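Local coordinates for imelysin-like protein (Psychrobacter arcticus, PDB 3PF0) that is of unknown function but belongs to the imelysin-like peptidase family M75 and has been considered a putative metalloendopeptidase, at residues I129-D134 with S162-G167; N232-L237 with A277-A282; A245-Q248 with L252-K255; G258-P261 with Q267-A270; I271-L276 with A313-M318. All coordinates share one frame; numbering follows the deposited sequence.

Contact 1 of 5, residues I129-D134 with S162-G167; sequences INYYPD and SAVVQG
Y131 lays its ring against V164 where two loops of the all-helical imelysin-like fold run past one another, one leaving helix 125-129 and the other leading into helix 167-176. The methyl CG2 of V164 sits over the middle of the ring, 3.5 Å from the centroid of Y131 and only 9° off the ring normal, a CH-pi contact. A chi1 of -160° swings the Y131 ring out from its own loop, and V164 comes across it obliquely from the short 3-10 turn 163-164. A163 reaches the same ring at a slant: its CB is 3.9 Å from Y131 CD2. M124 and Y128 pack on A163 from outside the two loops.

Nearer the helix ends the backbones come closer. I129 O meets the CA of G167 at 3.4 Å in a CA-H...O contact, and I129 is also tied by a backbone hydrogen bond to I168, while its side chain is buried against helix 183-214. The loop 162-167 is stiffened from within, because Q166 NE2 bonds to S162 O at 2.8 Å, from above the carbonyl plane of S162. A bridging water joins the two sides: it accepts from Y131 N at 2.8 Å and lies 2.8 Å from Q166 O, to which it can donate.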
loop_
_atom_site.group_PDB
_atom_site.type_symbol
_atom_site.label_atom_id
_atom_site.label_comp_id
_atom_site.label_asym_id
_atom_site.label_seq_id
_atom_site.Cartn_x
_atom_site.Cartn_y
_atom_site.Cartn_z
ATOM N N ILE A 129 -3.971 -10.350 -1.733
ATOM C CA ILE A 129 -2.645 -9.730 -1.812
ATOM C C ILE A 129 -2.199 -9.234 -0.416
ATOM O O ILE A 129 -1.050 -9.463 -0.019
ATOM C CB ILE A 129 -2.626 -8.587 -2.875
ATOM C CG1 ILE A 129 -2.767 -9.164 -4.296
ATOM C CG2 ILE A 129 -1.353 -7.731 -2.766
ATOM C CD1 ILE A 129 -3.227 -8.179 -5.340
ATOM N N ASN A 130 -3.084 -8.519 0.298
ATOM C CA ASN A 130 -2.785 -7.994 1.628
ATOM C C ASN A 130 -4.048 -7.973 2.487
ATOM O O ASN A 130 -4.810 -7.000 2.460
ATOM C CB ASN A 130 -2.143 -6.594 1.549
ATOM C CG ASN A 130 -1.599 -6.097 2.876
ATOM O OD1 ASN A 130 -1.110 -6.866 3.699
ATOM N ND2 ASN A 130 -1.672 -4.801 3.119
ATOM N N TYR A 131 -4.277 -9.065 3.239
ATOM C CA TYR A 131 -5.452 -9.170 4.101
ATOM C C TYR A 131 -5.210 -8.310 5.337
ATOM O O TYR A 131 -4.567 -8.739 6.295
ATOM C CB TYR A 131 -5.793 -10.632 4.462
ATOM C CG TYR A 131 -7.229 -10.765 4.920
ATOM C CD1 TYR A 131 -7.595 -10.457 6.230
ATOM C CD2 TYR A 131 -8.239 -11.084 4.019
ATOM C CE1 TYR A 131 -8.928 -10.487 6.634
ATOM C CE2 TYR A 131 -9.574 -11.144 4.420
ATOM C CZ TYR A 131 -9.914 -10.843 5.726
ATOM O OH TYR A 131 -11.234 -10.905 6.108
ATOM N N TYR A 132 -5.688 -7.065 5.276
ATOM C CA TYR A 132 -5.483 -6.061 6.323
ATOM C C TYR A 132 -6.635 -5.040 6.319
ATOM O O TYR A 132 -7.034 -4.613 5.247
ATOM C CB TYR A 132 -4.126 -5.336 6.090
ATOM C CG TYR A 132 -3.733 -4.374 7.190
ATOM C CD1 TYR A 132 -3.018 -4.811 8.302
ATOM C CD2 TYR A 132 -4.106 -3.035 7.139
ATOM C CE1 TYR A 132 -2.685 -3.940 9.333
ATOM C CE2 TYR A 132 -3.768 -2.152 8.162
ATOM C CZ TYR A 132 -3.061 -2.612 9.259
ATOM O OH TYR A 132 -2.740 -1.762 10.283
ATOM N N PRO A 133 -7.160 -4.585 7.471
ATOM C CA PRO A 133 -6.847 -5.005 8.857
ATOM C C PRO A 133 -7.172 -6.485 9.118
ATOM O O PRO A 133 -7.886 -7.120 8.347
ATOM C CB PRO A 133 -7.757 -4.102 9.710
ATOM C CG PRO A 133 -8.144 -2.956 8.817
ATOM C CD PRO A 133 -8.227 -3.569 7.449
ATOM N N ASP A 134 -6.622 -7.036 10.196
ATOM C CA ASP A 134 -6.892 -8.401 10.640
ATOM C C ASP A 134 -7.124 -8.332 12.147
ATOM O O ASP A 134 -6.333 -8.853 12.935
ATOM C CB ASP A 134 -5.762 -9.369 10.245
ATOM C CG ASP A 134 -5.954 -10.811 10.688
ATOM O OD1 ASP A 134 -7.121 -11.222 10.905
ATOM O OD2 ASP A 134 -4.945 -11.530 10.807
ATOM N N SER A 162 -8.555 -19.591 1.491
ATOM C CA SER A 162 -8.948 -18.246 1.904
ATOM C C SER A 162 -7.802 -17.232 1.754
ATOM O O SER A 162 -6.625 -17.598 1.775
ATOM C CB SER A 162 -9.477 -18.244 3.334
ATOM O OG SER A 162 -8.513 -18.658 4.284
ATOM N N ALA A 163 -8.172 -15.960 1.544
ATOM C CA ALA A 163 -7.268 -14.826 1.368
ATOM C C ALA A 163 -6.388 -14.591 2.615
ATOM O O ALA A 163 -5.259 -14.118 2.510
ATOM C CB ALA A 163 -8.092 -13.586 1.066
ATOM N N VAL A 164 -6.913 -14.978 3.773
ATOM C CA VAL A 164 -6.345 -14.859 5.111
ATOM C C VAL A 164 -5.048 -15.720 5.284
ATOM O O VAL A 164 -4.213 -15.391 6.128
ATOM C CB VAL A 164 -7.505 -15.248 6.083
ATOM C CG1 VAL A 164 -7.124 -16.275 7.146
ATOM C CG2 VAL A 164 -8.152 -14.018 6.697
ATOM N N VAL A 165 -4.866 -16.785 4.476
ATOM C CA VAL A 165 -3.723 -17.691 4.621
ATOM C C VAL A 165 -2.668 -17.475 3.515
ATOM O O VAL A 165 -1.807 -18.334 3.309
ATOM C CB VAL A 165 -4.181 -19.177 4.706
ATOM C CG1 VAL A 165 -5.086 -19.398 5.907
ATOM C CG2 VAL A 165 -4.870 -19.651 3.429
ATOM N N GLN A 166 -2.707 -16.320 2.839
ATOM C CA GLN A 166 -1.771 -16.028 1.761
ATOM C C GLN A 166 -1.472 -14.515 1.647
ATOM O O GLN A 166 -1.840 -13.734 2.530
ATOM C CB GLN A 166 -2.315 -16.591 0.430
ATOM C CG GLN A 166 -3.692 -16.063 0.057
ATOM C CD GLN A 166 -4.311 -16.831 -1.076
ATOM O OE1 GLN A 166 -3.858 -16.774 -2.225
ATOM N NE2 GLN A 166 -5.406 -17.511 -0.785
ATOM N N GLY A 167 -0.808 -14.135 0.558
ATOM C CA GLY A 167 -0.417 -12.757 0.281
ATOM C C GLY A 167 0.719 -12.280 1.166
ATOM O O GLY A 167 1.400 -13.090 1.815
HETATM O O HOH W 1 -3.370 -11.462 2.158
#

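Contact 2 of 5, residues N232-L237 with A277-A282; sequences NSLLSL and ATLNKA
L234 and L279 form the close part of an antiparallel helix pair in this helical fold, with helix 225-250 meeting helix 268-283. The short segments run at 149° to each other, N-to-C, and their axes come within 10.9 Å. Methyl CD1 of L279 does most of the touching. The base of this side chain starts out along the flank of its helix, but with chi1 at -166° the end bends in until CD1 lies 3.7 Å from L234 O and 4.0 Å from L234 CB. One turn further along, A282 CB meets L234 CD1 at 3.9 Å.

M114 and M283 lie against L234, and I340 and L308 cover L279, so the seam is enclosed by further helices and a loop. The outer face of helix 268-283 is different: A277 and K281 are exposed there and stay clear of helix 225-250. T278 sits at the flank between these two sides, packed on M114, with its OG1 hydrogen-bonded to S111 OG and to A274 O. Within the buried seam the packing slackens toward L237, whose CD2 stands 4.2 Å from L279 CD1.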
loop_
_atom_site.group_PDB
_atom_site.type_symbol
_atom_site.label_atom_id
_atom_site.label_comp_id
_atom_site.label_asym_id
_atom_site.label_seq_id
_atom_site.Cartn_x
_atom_site.Cartn_y
_atom_site.Cartn_z
ATOM N N ASN A 232 -9.774 11.045 -4.220
ATOM C CA ASN A 232 -10.470 10.426 -3.099
ATOM C C ASN A 232 -9.731 9.149 -2.702
ATOM O O ASN A 232 -9.720 8.788 -1.527
ATOM C CB ASN A 232 -11.934 10.160 -3.412
ATOM C CG ASN A 232 -12.794 11.332 -3.038
ATOM O OD1 ASN A 232 -13.139 11.516 -1.866
ATOM N ND2 ASN A 232 -13.075 12.202 -4.003
ATOM N N SER A 233 -9.065 8.510 -3.677
ATOM C CA SER A 233 -8.242 7.328 -3.463
ATOM C C SER A 233 -7.021 7.716 -2.622
ATOM O O SER A 233 -6.661 6.988 -1.696
ATOM C CB SER A 233 -7.807 6.729 -4.799
ATOM O OG SER A 233 -7.143 5.491 -4.612
ATOM N N LEU A 234 -6.402 8.876 -2.940
ATOM C CA LEU A 234 -5.244 9.395 -2.213
ATOM C C LEU A 234 -5.651 9.792 -0.808
ATOM O O LEU A 234 -4.907 9.516 0.137
ATOM C CB LEU A 234 -4.580 10.577 -2.939
ATOM C CG LEU A 234 -3.895 10.286 -4.282
ATOM C CD1 LEU A 234 -3.321 11.559 -4.869
ATOM C CD2 LEU A 234 -2.800 9.218 -4.150
ATOM N N LEU A 235 -6.856 10.387 -0.662
ATOM C CA LEU A 235 -7.400 10.777 0.645
ATOM C C LEU A 235 -7.641 9.517 1.498
ATOM O O LEU A 235 -7.321 9.529 2.692
ATOM C CB LEU A 235 -8.690 11.610 0.477
ATOM C CG LEU A 235 -9.551 11.912 1.725
ATOM C CD1 LEU A 235 -8.793 12.734 2.781
ATOM C CD2 LEU A 235 -10.833 12.606 1.327
ATOM N N SER A 236 -8.182 8.437 0.866
ATOM C CA SER A 236 -8.458 7.152 1.517
ATOM C C SER A 236 -7.170 6.513 2.034
ATOM O O SER A 236 -7.190 5.870 3.075
ATOM C CB SER A 236 -9.160 6.202 0.551
ATOM O OG SER A 236 -9.476 4.963 1.163
ATOM N N LEU A 237 -6.044 6.696 1.302
ATOM C CA LEU A 237 -4.735 6.146 1.675
ATOM C C LEU A 237 -4.303 6.650 3.062
ATOM O O LEU A 237 -3.934 5.842 3.910
ATOM C CB LEU A 237 -3.662 6.497 0.611
ATOM C CG LEU A 237 -2.224 6.007 0.883
ATOM C CD1 LEU A 237 -2.109 4.490 0.743
ATOM C CD2 LEU A 237 -1.243 6.669 -0.046
ATOM N N ALA A 277 5.868 8.604 1.372
ATOM C CA ALA A 277 6.713 8.951 0.220
ATOM C C ALA A 277 5.926 8.908 -1.108
ATOM O O ALA A 277 6.182 9.725 -1.997
ATOM C CB ALA A 277 7.909 8.012 0.151
ATOM N N THR A 278 4.954 7.981 -1.226
ATOM C CA THR A 278 4.114 7.830 -2.419
ATOM C C THR A 278 3.135 9.004 -2.483
ATOM O O THR A 278 2.972 9.607 -3.547
ATOM C CB THR A 278 3.446 6.454 -2.404
ATOM O OG1 THR A 278 4.487 5.483 -2.445
ATOM C CG2 THR A 278 2.497 6.235 -3.571
ATOM N N LEU A 279 2.524 9.351 -1.337
ATOM C CA LEU A 279 1.605 10.484 -1.218
ATOM C C LEU A 279 2.349 11.793 -1.507
ATOM O O LEU A 279 1.818 12.636 -2.230
ATOM C CB LEU A 279 0.956 10.515 0.177
ATOM C CG LEU A 279 -0.259 11.437 0.356
ATOM C CD1 LEU A 279 -1.487 10.895 -0.375
ATOM C CD2 LEU A 279 -0.590 11.606 1.823
ATOM N N ASN A 280 3.596 11.932 -0.988
ATOM C CA ASN A 280 4.448 13.104 -1.229
ATOM C C ASN A 280 4.790 13.243 -2.723
ATOM O O ASN A 280 4.806 14.360 -3.245
ATOM C CB ASN A 280 5.732 13.036 -0.408
ATOM C CG ASN A 280 6.547 14.296 -0.504
ATOM O OD1 ASN A 280 6.145 15.355 -0.017
ATOM N ND2 ASN A 280 7.695 14.219 -1.170
ATOM N N LYS A 281 5.053 12.112 -3.405
ATOM C CA LYS A 281 5.368 12.074 -4.841
ATOM C C LYS A 281 4.174 12.590 -5.656
ATOM O O LYS A 281 4.366 13.297 -6.639
ATOM C CB LYS A 281 5.730 10.639 -5.269
ATOM C CG LYS A 281 6.711 10.565 -6.430
ATOM C CD LYS A 281 6.384 9.419 -7.372
ATOM C CE LYS A 281 7.171 9.513 -8.657
ATOM N NZ LYS A 281 6.588 8.653 -9.724
ATOM N N ALA A 282 2.940 12.251 -5.221
ATOM C CA ALA A 282 1.697 12.673 -5.862
ATOM C C ALA A 282 1.390 14.155 -5.585
ATOM O O ALA A 282 0.991 14.865 -6.509
ATOM C CB ALA A 282 0.545 11.801 -5.384
#

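Contact 3 of 5, residues A245-Q248 with L252-K255; sequences AIEQ and LSGK
E247 holds its CG anti to the backbone N (chi1 -178°) and continues fully extended, which carries its carboxylate out along S253; OE2 comes to 3.4 Å from S253 CB, a van der Waals approach near the surface. L252 has its CG beside the backbone N instead, and this drops the leucine back over the helix end. Its CD1 lies 3.9 Å from E247 CA and 4.0 Å from I246 CG2, and the isoleucine and leucine side chains run alongside each other in one direction. Y334 of helix 327-351 packs on both E247 and L252, so the turn leans on that helix, while S253 remains exposed. Between the backbones, L252 N donates to E247 O at 3.1 Å with a nearly straight N-H...O angle of 170°, in the carbonyl plane. This bond from residue i+5 back to i, at the end of helix 225-250, turns the chain back across the helix terminus; it is a six-to-one bond, consistent with a Schellman-like helix C-terminus.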
loop_
_atom_site.group_PDB
_atom_site.type_symbol
_atom_site.label_atom_id
_atom_site.label_comp_id
_atom_site.label_asym_id
_atom_site.label_seq_id
_atom_site.Cartn_x
_atom_site.Cartn_y
_atom_site.Cartn_z
ATOM N N ALA A 245 -4.221 1.807 10.772
ATOM C CA ALA A 245 -2.830 1.475 11.058
ATOM C C ALA A 245 -2.248 2.206 12.275
ATOM O O ALA A 245 -1.334 1.663 12.894
ATOM C CB ALA A 245 -1.964 1.746 9.832
ATOM N N ILE A 246 -2.749 3.408 12.631
ATOM C CA ILE A 246 -2.151 4.182 13.729
ATOM C C ILE A 246 -3.069 4.291 14.964
ATOM O O ILE A 246 -2.707 3.763 16.007
ATOM C CB ILE A 246 -1.660 5.588 13.236
ATOM C CG1 ILE A 246 -0.613 5.475 12.085
ATOM C CG2 ILE A 246 -1.134 6.482 14.386
ATOM C CD1 ILE A 246 0.752 4.759 12.412
ATOM N N GLU A 247 -4.210 4.998 14.861
ATOM C CA GLU A 247 -5.123 5.252 15.978
ATOM C C GLU A 247 -5.607 3.969 16.655
ATOM O O GLU A 247 -5.446 3.840 17.869
ATOM C CB GLU A 247 -6.331 6.092 15.526
ATOM C CG GLU A 247 -7.297 6.442 16.642
ATOM C CD GLU A 247 -8.502 7.252 16.212
ATOM O OE1 GLU A 247 -9.198 6.829 15.261
ATOM O OE2 GLU A 247 -8.762 8.303 16.842
ATOM N N GLN A 248 -6.207 3.046 15.882
ATOM C CA GLN A 248 -6.790 1.814 16.410
ATOM C C GLN A 248 -5.744 0.841 17.001
ATOM O O GLN A 248 -5.957 0.430 18.136
ATOM C CB GLN A 248 -7.653 1.102 15.353
ATOM C CG GLN A 248 -9.051 1.699 15.200
ATOM C CD GLN A 248 -9.677 1.377 13.861
ATOM O OE1 GLN A 248 -9.553 0.269 13.322
ATOM N NE2 GLN A 248 -10.383 2.344 13.295
ATOM N N LEU A 252 -5.126 5.027 20.737
ATOM C CA LEU A 252 -4.972 6.457 21.022
ATOM C C LEU A 252 -6.305 7.117 21.414
ATOM O O LEU A 252 -6.295 8.093 22.167
ATOM C CB LEU A 252 -4.350 7.191 19.816
ATOM C CG LEU A 252 -3.013 6.665 19.263
ATOM C CD1 LEU A 252 -2.627 7.413 18.024
ATOM C CD2 LEU A 252 -1.882 6.776 20.284
ATOM N N SER A 253 -7.435 6.592 20.903
ATOM C CA SER A 253 -8.785 7.113 21.167
ATOM C C SER A 253 -9.530 6.291 22.233
ATOM O O SER A 253 -10.401 6.827 22.928
ATOM C CB SER A 253 -9.606 7.147 19.881
ATOM O OG SER A 253 -9.704 5.863 19.283
ATOM N N GLY A 254 -9.189 5.008 22.331
ATOM C CA GLY A 254 -9.775 4.070 23.284
ATOM C C GLY A 254 -8.961 2.800 23.399
ATOM O O GLY A 254 -7.729 2.853 23.338
ATOM N N LYS A 255 -9.637 1.643 23.563
ATOM C CA LYS A 255 -8.959 0.346 23.650
ATOM C C LYS A 255 -8.405 -0.037 22.288
ATOM O O LYS A 255 -9.105 0.128 21.282
ATOM C CB LYS A 255 -9.902 -0.750 24.161
ATOM C CG LYS A 255 -9.164 -1.972 24.700
ATOM C CD LYS A 255 -9.630 -3.245 24.027
ATOM C CE LYS A 255 -10.116 -4.263 25.027
ATOM N NZ LYS A 255 -10.777 -5.413 24.361
#

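Contact 4 of 5, residues G258-P261 with Q267-A270; sequences GHLP and QSRA
The CA atoms of P261 and S268 are 5.3 Å apart as the extended chain 258-261 passes the first turn of helix 268-283, where Q267 holds the N-cap position. P261 O points at the start of this helix and meets S268 twice, at 3.3 Å from both its CA and its CB; the CA approach is a CA-H...O contact bent to 123° at the hydrogen. L260 packs beside the carbonyl, on an adjoining flank of the serine. Its CD1 lies 3.8 Å from S268 OG, and its CD2 and CB are each 3.9 Å from S268 CB. The S268 hydroxyl is tucked between the backbone N and the carbonyl carbon (chi1 39°), and although L260 brushes it, its polar partner is L322 N, which hydrogen-bonds to it from a different loop.

Helices and loops both border the contact, and the fold has no strands. L260 packs on A323 of a loop and on L250 at the end of helix 225-250, and P261 rests on A245 of that helix and on I271 and I272 of helix 268-283. From helix 92-112, L103 reaches both Q267 and A270, which ties the start of helix 268-283 to a third helix.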
loop_
_atom_site.group_PDB
_atom_site.type_symbol
_atom_site.label_atom_id
_atom_site.label_comp_id
_atom_site.label_asym_id
_atom_site.label_seq_id
_atom_site.Cartn_x
_atom_site.Cartn_y
_atom_site.Cartn_z
ATOM N N GLY A 258 -6.976 -4.215 16.436
ATOM C CA GLY A 258 -6.167 -4.502 15.262
ATOM C C GLY A 258 -4.680 -4.415 15.521
ATOM O O GLY A 258 -4.240 -4.324 16.672
ATOM N N HIS A 259 -3.889 -4.459 14.440
ATOM C CA HIS A 259 -2.432 -4.455 14.539
ATOM C C HIS A 259 -1.825 -3.478 13.555
ATOM O O HIS A 259 -2.462 -3.106 12.569
ATOM C CB HIS A 259 -1.873 -5.875 14.284
ATOM C CG HIS A 259 -2.654 -6.958 14.964
ATOM N ND1 HIS A 259 -2.349 -7.370 16.253
ATOM C CD2 HIS A 259 -3.754 -7.628 14.538
ATOM C CE1 HIS A 259 -3.255 -8.287 16.561
ATOM N NE2 HIS A 259 -4.128 -8.471 15.565
ATOM N N LEU A 260 -0.598 -3.043 13.839
ATOM C CA LEU A 260 0.151 -2.179 12.942
ATOM C C LEU A 260 0.489 -2.958 11.680
ATOM O O LEU A 260 0.663 -4.177 11.772
ATOM C CB LEU A 260 1.459 -1.740 13.619
ATOM C CG LEU A 260 1.428 -0.568 14.568
ATOM C CD1 LEU A 260 2.519 -0.707 15.557
ATOM C CD2 LEU A 260 1.638 0.733 13.834
ATOM N N PRO A 261 0.668 -2.328 10.505
ATOM C CA PRO A 261 1.140 -3.113 9.349
ATOM C C PRO A 261 2.547 -3.655 9.664
ATOM O O PRO A 261 3.277 -3.009 10.423
ATOM C CB PRO A 261 1.117 -2.104 8.198
ATOM C CG PRO A 261 1.211 -0.777 8.838
ATOM C CD PRO A 261 0.562 -0.889 10.184
ATOM N N GLN A 267 8.271 -4.084 11.373
ATOM C CA GLN A 267 8.717 -3.098 10.390
ATOM C C GLN A 267 7.593 -2.108 10.018
ATOM O O GLN A 267 7.471 -1.738 8.852
ATOM C CB GLN A 267 9.265 -3.823 9.139
ATOM C CG GLN A 267 10.536 -4.661 9.390
ATOM C CD GLN A 267 11.765 -3.833 9.732
ATOM O OE1 GLN A 267 11.837 -2.624 9.472
ATOM N NE2 GLN A 267 12.770 -4.476 10.326
ATOM N N SER A 268 6.800 -1.648 11.009
ATOM C CA SER A 268 5.696 -0.715 10.733
ATOM C C SER A 268 6.176 0.637 10.219
ATOM O O SER A 268 5.502 1.202 9.366
ATOM C CB SER A 268 4.788 -0.516 11.944
ATOM O OG SER A 268 5.500 -0.455 13.168
ATOM N N ARG A 269 7.317 1.157 10.727
ATOM C CA ARG A 269 7.881 2.442 10.287
ATOM C C ARG A 269 8.154 2.434 8.767
ATOM O O ARG A 269 7.825 3.407 8.097
ATOM C CB ARG A 269 9.156 2.790 11.068
ATOM C CG ARG A 269 9.633 4.238 10.845
ATOM C CD ARG A 269 10.985 4.522 11.476
ATOM N NE ARG A 269 12.082 3.837 10.789
ATOM C CZ ARG A 269 13.277 3.610 11.329
ATOM N NH1 ARG A 269 13.546 4.020 12.562
ATOM N NH2 ARG A 269 14.212 2.972 10.640
ATOM N N ALA A 270 8.697 1.323 8.233
ATOM C CA ALA A 270 8.983 1.152 6.809
ATOM C C ALA A 270 7.705 1.173 5.951
ATOM O O ALA A 270 7.739 1.701 4.841
ATOM C CB ALA A 270 9.743 -0.146 6.577
#

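Contact 5 of 5, residues I271-L276 with A313-M318; sequences IINAKL and ALLAQM
I272 O accepts the helix bond of L276 N at 2.9 Å, and this one-turn spacing sets the two side chains on the same face of helix 268-283, where both meet L315. From helix 298-316, L315 pushes in, a chi1 of -165° turning its CG away from its own backbone N. Its CD2 goes deep among its partners and comes to 3.5 Å from N273 N. The same methyl lies 3.8 Å from I272 CG2, and L276 CD1 meets it at 3.9 Å. L315 CD1 adds a second touch on I272 CG2, at 3.8 Å. I272 meets the leucine at about a right angle, while N273 and L276 come at a slant. N273 contributes its CB, 3.8 Å from L315 CD2. L333 of helix 327-351 also packs on L315, and I272 leans on M241 and I246 of helix 225-250. The contact between the segments is thus made by van der Waals packing of one leucine on a helix surface, and its stability should come mainly from the burial of apolar side chains.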
loop_
_atom_site.group_PDB
_atom_site.type_symbol
_atom_site.label_atom_id
_atom_site.label_comp_id
_atom_site.label_asym_id
_atom_site.label_seq_id
_atom_site.Cartn_x
_atom_site.Cartn_y
_atom_site.Cartn_z
ATOM N N ILE A 271 6.585 0.617 6.465
ATOM C CA ILE A 271 5.306 0.592 5.742
ATOM C C ILE A 271 4.699 2.009 5.699
ATOM O O ILE A 271 4.308 2.457 4.624
ATOM C CB ILE A 271 4.314 -0.465 6.322
ATOM C CG1 ILE A 271 4.964 -1.876 6.418
ATOM C CG2 ILE A 271 3.007 -0.518 5.514
ATOM C CD1 ILE A 271 5.614 -2.439 5.065
ATOM N N ILE A 272 4.668 2.724 6.847
ATOM C CA ILE A 272 4.115 4.087 6.933
ATOM C C ILE A 272 4.944 5.056 6.054
ATOM O O ILE A 272 4.366 5.883 5.356
ATOM C CB ILE A 272 3.987 4.563 8.413
ATOM C CG1 ILE A 272 3.089 3.600 9.251
ATOM C CG2 ILE A 272 3.489 6.017 8.522
ATOM C CD1 ILE A 272 1.639 3.281 8.706
ATOM N N ASN A 273 6.282 4.909 6.064
ATOM C CA ASN A 273 7.226 5.700 5.276
ATOM C C ASN A 273 6.987 5.518 3.767
ATOM O O ASN A 273 6.939 6.511 3.036
ATOM C CB ASN A 273 8.654 5.305 5.647
ATOM C CG ASN A 273 9.726 6.224 5.138
ATOM O OD1 ASN A 273 9.778 7.415 5.470
ATOM N ND2 ASN A 273 10.641 5.664 4.367
ATOM N N ALA A 274 6.803 4.270 3.309
ATOM C CA ALA A 274 6.543 3.970 1.895
ATOM C C ALA A 274 5.248 4.649 1.430
ATOM O O ALA A 274 5.229 5.250 0.356
ATOM C CB ALA A 274 6.460 2.463 1.680
ATOM N N LYS A 275 4.195 4.625 2.278
ATOM C CA LYS A 275 2.912 5.258 1.974
ATOM C C LYS A 275 3.058 6.778 1.943
ATOM O O LYS A 275 2.554 7.406 1.011
ATOM C CB LYS A 275 1.828 4.834 2.977
ATOM C CG LYS A 275 1.465 3.361 2.860
ATOM C CD LYS A 275 0.232 3.004 3.667
ATOM C CE LYS A 275 -0.237 1.635 3.263
ATOM N NZ LYS A 275 -1.712 1.538 3.287
ATOM N N LEU A 276 3.796 7.366 2.920
ATOM C CA LEU A 276 4.021 8.818 2.979
ATOM C C LEU A 276 4.801 9.320 1.758
ATOM O O LEU A 276 4.419 10.331 1.170
ATOM C CB LEU A 276 4.758 9.237 4.267
ATOM C CG LEU A 276 3.920 9.496 5.513
ATOM C CD1 LEU A 276 4.828 9.778 6.708
ATOM C CD2 LEU A 276 2.939 10.663 5.311
ATOM N N ALA A 313 9.824 13.646 8.671
ATOM C CA ALA A 313 10.884 13.963 9.632
ATOM C C ALA A 313 10.552 13.400 11.025
ATOM O O ALA A 313 11.446 12.900 11.709
ATOM C CB ALA A 313 11.102 15.468 9.699
ATOM N N LEU A 314 9.267 13.444 11.427
ATOM C CA LEU A 314 8.829 12.897 12.714
ATOM C C LEU A 314 8.922 11.362 12.715
ATOM O O LEU A 314 9.376 10.776 13.693
ATOM C CB LEU A 314 7.393 13.354 13.031
ATOM C CG LEU A 314 6.804 12.945 14.383
ATOM C CD1 LEU A 314 7.432 13.727 15.532
ATOM C CD2 LEU A 314 5.315 13.141 14.384
ATOM N N LEU A 315 8.528 10.722 11.602
ATOM C CA LEU A 315 8.559 9.273 11.468
ATOM C C LEU A 315 9.998 8.737 11.508
ATOM O O LEU A 315 10.232 7.700 12.129
ATOM C CB LEU A 315 7.857 8.867 10.171
ATOM C CG LEU A 315 7.473 7.400 9.995
ATOM C CD1 LEU A 315 6.312 7.009 10.903
ATOM C CD2 LEU A 315 7.077 7.147 8.586
ATOM N N ALA A 316 10.958 9.478 10.912
ATOM C CA ALA A 316 12.378 9.114 10.832
ATOM C C ALA A 316 13.072 9.021 12.206
ATOM O O ALA A 316 14.061 8.293 12.331
ATOM C CB ALA A 316 13.123 10.113 9.953
ATOM N N GLN A 317 12.576 9.751 13.219
ATOM C CA GLN A 317 13.188 9.734 14.555
ATOM C C GLN A 317 12.468 8.736 15.498
ATOM O O GLN A 317 12.851 8.595 16.661
ATOM C CB GLN A 317 13.279 11.156 15.158
ATOM C CG GLN A 317 11.955 11.899 15.414
ATOM C CD GLN A 317 12.141 13.382 15.722
ATOM O OE1 GLN A 317 11.384 14.240 15.250
ATOM N NE2 GLN A 317 13.145 13.730 16.522
HETATM N N MSE A 318 11.483 7.990 14.962
HETATM C CA MSE A 318 10.732 6.966 15.703
HETATM C C MSE A 318 11.381 5.570 15.493
HETATM O O MSE A 318 12.158 5.426 14.548
HETATM C CB MSE A 318 9.261 6.965 15.254
HETATM C CG MSE A 318 8.496 8.194 15.707
HETATM SE SE MSE A 318 6.647 8.236 15.061
HETATM C CE MSE A 318 5.801 6.983 16.281
#

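In the fold
Helix 268-283 is the shared element: contact 4 lies at its start, contact 5 in its middle and contact 2 toward its end. Contacts 4 and 5, with centres about 11 Å apart, are joined by R269 NH1 to M318 O at 2.8 Å, a probable hydrogen bond. Contacts 2 and 5, centres about 14 Å apart, touch through L237 and K275. Contact 3 sits on the end of helix 225-250, the helix that also carries contact 2; it meets contact 4 through A245, the centres of the two being about 13 Å apart. Contact 1 reaches contact 4 through Y132, whose OH lies 2.7 Å from H259 O, a probable hydrogen bond.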